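Side-chain contact in response regulator receiver domain protein (CheY-like) (Methylobacillus flagellatus KT, PDB 3I42), which probably acts as a phosphoacceptor receiver domain of two-component signalling, switched by phosphorylation of an aspartate, although its precise role is unknown: residues Ala64-Leu69 / Ser78-Val83. Residues are numbered along the deposited sequence; the frame is centred on the assembly and turned at random.
Sequences ALVKQL and SKFVAV
The Phe80 side chain projects from strand 79-84 toward helix 62-71, where its ring meets Val66 and Leu69, i and i+3, nearly one turn apart on the helix. The contact is wholly apolar and buried, and no hydrogen bond links the two segments. Val66 reaches the inner end of the ring: its CG2 lies 3.6 Å from Phe80 CG and also touches CB and CD1 of Phe80. That methyl stands anti to the Val66 backbone N (CG1 at chi1 72°), which sends it outward from the helix to the root of the phenyl group. Leu69 takes the outer part, with its CB 3.8 Å from Phe80 CE1 and its CD1 more distant, at 4.1 Å from the same carbon. Both aliphatic groups approach the ring obliquely. Helix 62-71 and strand 79-84 are the second and third elements of a beta-alpha-beta unit begun by strand 50-54, part of the five-stranded parallel sheet of order 2-1-3-4-5 that marks the CheY-like receiver fold. Ile53 of strand 50-54 touches both Val66 and Leu69, while Leu40 and Met43 of helix 36-45 pack on Leu69. Cutting Phe80 back to an alanine is likely to open a gap between strand and helix, leaving Val66 CG2 and Leu69 CB without their apolar partner. Within the helix segment, the Gln68 side chain folds back so that Gln68 NE2 donates to Ala64 O at 2.8 Å, 28° out of the carbonyl plane. Gln68 N makes a weak 3.4 Å bond to Ala64 O.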
# COMPACT_ATOMS: atom_id res chain seq x y z
N ALA A 64 5.35 12.08 7.42
CA ALA A 64 5.97 12.19 8.73
C ALA A 64 4.86 12.15 9.80
O ALA A 64 5.04 11.59 10.88
CB ALA A 64 6.79 13.47 8.84
N LEU A 65 3.69 12.71 9.52
CA LEU A 65 2.61 12.67 10.51
C LEU A 65 2.07 11.26 10.76
O LEU A 65 1.82 10.89 11.90
CB LEU A 65 1.46 13.64 10.17
CG LEU A 65 0.32 13.63 11.19
CD1 LEU A 65 0.76 14.16 12.57
CD2 LEU A 65 -0.82 14.49 10.67
N VAL A 66 1.86 10.46 9.72
CA VAL A 66 1.24 9.15 9.94
C VAL A 66 2.18 8.24 10.78
O VAL A 66 1.72 7.46 11.60
CB VAL A 66 0.79 8.48 8.63
CG1 VAL A 66 1.96 8.01 7.85
CG2 VAL A 66 -0.15 7.30 8.93
N LYS A 67 3.49 8.37 10.58
CA LYS A 67 4.47 7.66 11.41
C LYS A 67 4.34 8.00 12.87
O LYS A 67 4.45 7.11 13.70
CB LYS A 67 5.89 7.97 10.99
CG LYS A 67 6.27 7.46 9.66
CD LYS A 67 7.70 7.91 9.33
CE LYS A 67 8.13 7.37 7.99
NZ LYS A 67 9.03 8.35 7.30
N GLN A 68 4.09 9.28 13.20
CA GLN A 68 3.84 9.68 14.61
C GLN A 68 2.56 9.11 15.17
O GLN A 68 2.53 8.59 16.29
CB GLN A 68 3.80 11.20 14.83
CG GLN A 68 4.81 12.10 14.08
CD GLN A 68 6.25 11.61 14.13
OE1 GLN A 68 6.80 11.40 15.21
NE2 GLN A 68 6.88 11.45 12.95
N LEU A 69 1.46 9.25 14.42
CA LEU A 69 0.14 8.81 14.88
C LEU A 69 0.07 7.30 15.11
O LEU A 69 -0.52 6.85 16.09
CB LEU A 69 -0.96 9.23 13.88
CG LEU A 69 -1.12 10.72 13.57
CD1 LEU A 69 -2.21 10.95 12.50
CD2 LEU A 69 -1.46 11.52 14.83
N SER A 78 -6.33 2.62 14.22
CA SER A 78 -7.08 3.34 13.21
C SER A 78 -6.62 2.88 11.84
O SER A 78 -5.52 2.35 11.71
CB SER A 78 -6.83 4.84 13.33
OG SER A 78 -7.10 5.30 14.64
N LYS A 79 -7.46 3.09 10.83
CA LYS A 79 -7.02 2.98 9.44
C LYS A 79 -6.68 4.38 9.01
O LYS A 79 -7.36 5.33 9.43
CB LYS A 79 -8.15 2.44 8.59
CG LYS A 79 -8.65 1.07 9.03
CD LYS A 79 -7.84 -0.04 8.44
CE LYS A 79 -6.93 -0.65 9.50
NZ LYS A 79 -6.63 -2.08 9.22
N PHE A 80 -5.61 4.51 8.22
CA PHE A 80 -5.03 5.80 7.84
C PHE A 80 -5.11 5.91 6.35
O PHE A 80 -4.69 4.99 5.65
CB PHE A 80 -3.54 5.91 8.30
CG PHE A 80 -3.38 5.91 9.80
CD1 PHE A 80 -3.47 7.08 10.51
CD2 PHE A 80 -3.20 4.71 10.50
CE1 PHE A 80 -3.40 7.09 11.92
CE2 PHE A 80 -3.09 4.69 11.90
CZ PHE A 80 -3.21 5.90 12.60
N VAL A 81 -5.61 7.05 5.87
CA VAL A 81 -5.88 7.29 4.45
C VAL A 81 -5.08 8.49 4.01
O VAL A 81 -5.17 9.54 4.63
CB VAL A 81 -7.40 7.63 4.23
CG1 VAL A 81 -7.75 7.60 2.75
CG2 VAL A 81 -8.29 6.68 5.02
N ALA A 82 -4.31 8.36 2.93
CA ALA A 82 -3.55 9.46 2.35
C ALA A 82 -4.43 10.20 1.38
O ALA A 82 -5.07 9.58 0.53
CB ALA A 82 -2.35 8.95 1.58
N VAL A 83 -4.42 11.52 1.44
CA VAL A 83 -5.22 12.30 0.54
C VAL A 83 -4.26 13.20 -0.21
O VAL A 83 -3.65 14.09 0.38
CB VAL A 83 -6.27 13.13 1.31
CG1 VAL A 83 -7.00 14.08 0.38
CG2 VAL A 83 -7.23 12.20 2.08